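Local coordinates for pantothenate synthetase (Francisella tularensis subsp. tularensis, PDB 3N8H), which probably catalyses the ATP-dependent condensation of pantoate with beta-alanine to pantothenate by way of a pantoyl-adenylate intermediate, at residues V29-A34 against V53-F58. Residues are numbered along the deposited sequence; the frame is centred on the assembly and turned at random.
Sequences VPTMGA and VIVSIF. With AMP (adenosine monophosphate), chain D; PRO (proline), chain C.
Two neighbouring parallel strands of the nucleotide-binding sheet, 26-31 and 52-57, meet where the first gives way to the loop that receives AMP, and Val-29 pairs with Val-55 in the parallel register. Val-29 N donates to Ile-54 O at 2.8 Å, close to linear, and Val-29 O accepts the N-H of Ser-56. Further on, Thr-31 O takes the N-H of Phe-58, while the backbone bond from Thr-31 N to Ser-56 O is bent and weak. In the conformer described, one of two, the Thr-31 hydroxyl lies between its backbone N and carbonyl carbon (chi1 86°) and donates from OG1 to the same Ser-56 O at 2.9 Å, in the carbonyl plane. OG1 also accepts from Gly-33 N at 3.0 Å, an ST turn; together the two bonds link the Gly-33 amide through one hydroxyl to Ser-56 O.

The strands belong to a beta-alpha-beta unit of the HUP class, in which helix 37-49 makes the crossover and covers the face bearing Val-29, Thr-31 and Val-55. On that face CG2 of Thr-31, in the same conformer, lies 4.1 Å from CG1 of Val-55, and beyond them CG2 of Ile-57 presses tightly on CA of Gly-33, whose phi is positive (81°), a value glycine adopts readily. On the other face, OG of Ser-56 sits against CA and CB of Pro-30, and a water bridges this hydroxyl to Thr-31 O.

The C-terminal end of 29-34 lines the ligand pocket. Met-32 N donates to phosphate oxygen O1P of AMP at 3.1 Å, and the selenomethionine chain runs past Phe-58 O, with CG 3.6 Å from it, before bending to bring CE within 3.4 Å of the carboxylate carbon C of the bound proline. His-39, the predicted proton donor, touches Thr-31 and is also hydrogen-bonded to AMP through NE2.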
loop_
_atom_site.group_PDB
_atom_site.type_symbol
_atom_site.label_atom_id
_atom_site.label_comp_id
_atom_site.label_asym_id
_atom_site.label_seq_id
_atom_site.Cartn_x
_atom_site.Cartn_y
_atom_site.Cartn_z
ATOM N N VAL A 29 12.032 10.429 12.148
ATOM C CA VAL A 29 12.780 9.239 12.550
ATOM C C VAL A 29 11.836 8.192 13.165
ATOM O O VAL A 29 11.481 8.300 14.315
ATOM C CB VAL A 29 13.906 9.571 13.566
ATOM C CG1 VAL A 29 14.705 8.295 13.918
ATOM C CG2 VAL A 29 14.891 10.639 13.028
ATOM N N PRO A 30 11.414 7.179 12.386
ATOM C CA PRO A 30 10.524 6.162 12.978
ATOM C C PRO A 30 11.328 5.193 13.842
ATOM O O PRO A 30 12.461 4.849 13.492
ATOM C CB PRO A 30 9.945 5.427 11.746
ATOM C CG PRO A 30 11.037 5.578 10.678
ATOM C CD PRO A 30 11.676 6.950 10.955
ATOM N N THR A 31 10.763 4.747 14.958
ATOM C CA THR A 31 11.463 3.772 15.816
ATOM C C THR A 31 10.403 2.921 16.493
ATOM O O THR A 31 9.215 3.203 16.381
ATOM C CB THR A 31 12.338 4.474 16.922
ATOM O OG1 THR A 31 11.547 4.777 18.077
ATOM C CG2 THR A 31 12.962 5.785 16.417
HETATM N N MSE A 32 10.833 1.896 17.213
HETATM C CA MSE A 32 9.924 1.092 18.032
HETATM C C MSE A 32 10.282 1.287 19.518
HETATM O O MSE A 32 10.049 0.417 20.345
HETATM C CB MSE A 32 9.969 -0.387 17.629
HETATM C CG MSE A 32 9.842 -0.625 16.101
HETATM SE SE MSE A 32 9.067 -2.374 15.657
HETATM C CE MSE A 32 10.483 -3.499 16.407
ATOM N N GLY A 33 10.851 2.440 19.857
ATOM C CA GLY A 33 11.067 2.782 21.257
ATOM C C GLY A 33 12.316 2.126 21.831
ATOM O O GLY A 33 13.114 1.561 21.078
ATOM N N ALA A 34 12.487 2.204 23.157
ATOM C CA ALA A 34 13.671 1.626 23.836
ATOM C C ALA A 34 14.964 2.170 23.220
ATOM O O ALA A 34 15.839 1.420 22.761
ATOM C CB ALA A 34 13.633 0.100 23.788
ATOM N N VAL A 53 11.769 18.164 13.792
ATOM C CA VAL A 53 12.059 16.736 13.848
ATOM C C VAL A 53 10.934 16.051 14.586
ATOM O O VAL A 53 10.487 16.503 15.660
ATOM C CB VAL A 53 13.435 16.423 14.524
ATOM C CG1 VAL A 53 13.672 14.891 14.642
ATOM C CG2 VAL A 53 14.555 17.059 13.736
ATOM N N ILE A 54 10.467 14.980 13.961
ATOM C CA ILE A 54 9.442 14.108 14.490
ATOM C C ILE A 54 10.047 12.738 14.709
ATOM O O ILE A 54 10.722 12.187 13.825
ATOM C CB ILE A 54 8.296 13.921 13.467
ATOM C CG1 ILE A 54 7.626 15.256 13.146
ATOM C CG2 ILE A 54 7.293 12.872 13.950
ATOM C CD1 ILE A 54 6.615 15.155 11.993
ATOM N N VAL A 55 9.795 12.171 15.875
ATOM C CA VAL A 55 10.220 10.802 16.160
ATOM C C VAL A 55 8.967 10.001 16.491
ATOM O O VAL A 55 8.145 10.450 17.292
ATOM C CB VAL A 55 11.213 10.768 17.346
ATOM C CG1 VAL A 55 11.444 9.333 17.842
ATOM C CG2 VAL A 55 12.544 11.444 16.960
ATOM N N SER A 56 8.784 8.850 15.849
ATOM C CA SER A 56 7.676 7.982 16.235
ATOM C C SER A 56 8.213 6.851 17.122
ATOM O O SER A 56 9.379 6.464 17.024
ATOM C CB SER A 56 6.881 7.436 15.028
ATOM O OG SER A 56 7.664 6.636 14.123
ATOM N N ILE A 57 7.365 6.380 18.019
ATOM C CA ILE A 57 7.612 5.176 18.785
ATOM C C ILE A 57 6.337 4.368 18.703
ATOM O O ILE A 57 5.261 4.793 19.166
ATOM C CB ILE A 57 7.942 5.475 20.251
ATOM C CG1 ILE A 57 9.314 6.152 20.360
ATOM C CG2 ILE A 57 7.888 4.191 21.109
ATOM C CD1 ILE A 57 9.654 6.579 21.791
ATOM N N PHE A 58 6.461 3.211 18.064
ATOM C CA PHE A 58 5.328 2.338 17.836
ATOM C C PHE A 58 5.876 0.945 17.591
ATOM O O PHE A 58 6.537 0.697 16.570
ATOM C CB PHE A 58 4.464 2.804 16.646
ATOM C CG PHE A 58 3.260 1.899 16.369
ATOM C CD1 PHE A 58 3.156 1.191 15.162
ATOM C CD2 PHE A 58 2.249 1.746 17.324
ATOM C CE1 PHE A 58 2.059 0.349 14.906
ATOM C CE2 PHE A 58 1.155 0.908 17.084
ATOM C CZ PHE A 58 1.052 0.212 15.867
HETATM P P AMP D . 14.180 -0.086 15.410
HETATM O O1P AMP D . 13.697 0.817 16.541
HETATM O O2P AMP D . 15.188 -1.133 15.777
HETATM O O3P AMP D . 13.074 -0.617 14.572
HETATM O "O5'" AMP D . 15.104 0.917 14.533
HETATM C "C5'" AMP D . 14.684 2.234 14.175
HETATM C "C4'" AMP D . 15.676 2.856 13.223
HETATM O "O4'" AMP D . 16.974 2.953 13.891
HETATM C "C3'" AMP D . 15.901 2.052 11.930
HETATM O "O3'" AMP D . 16.163 2.951 10.840
HETATM C "C2'" AMP D . 17.163 1.265 12.261
HETATM O "O2'" AMP D . 17.909 0.788 11.153
HETATM C "C1'" AMP D . 17.940 2.282 13.094
HETATM N N9 AMP D . 18.980 1.655 13.919
HETATM C C8 AMP D . 18.805 0.605 14.754
HETATM N N7 AMP D . 19.989 0.255 15.331
HETATM C C5 AMP D . 20.945 1.079 14.834
HETATM C C6 AMP D . 22.402 1.245 15.026
HETATM N N6 AMP D . 23.056 0.423 15.863
HETATM N N1 AMP D . 23.044 2.214 14.349
HETATM C C2 AMP D . 22.362 3.009 13.491
HETATM N N3 AMP D . 21.033 2.924 13.269
HETATM C C4 AMP D . 20.276 1.994 13.906
HETATM N N PRO C . 13.743 -3.500 13.918
HETATM C CA PRO C . 12.475 -3.938 13.342
HETATM C C PRO C . 12.030 -5.256 13.978
HETATM O O PRO C . 12.808 -5.860 14.728
HETATM C CB PRO C . 12.825 -4.144 11.867
HETATM C CG PRO C . 13.914 -3.155 11.613
HETATM C CD PRO C . 14.710 -3.075 12.891
HETATM O O HOH W 1 7.356 4.143 14.692
#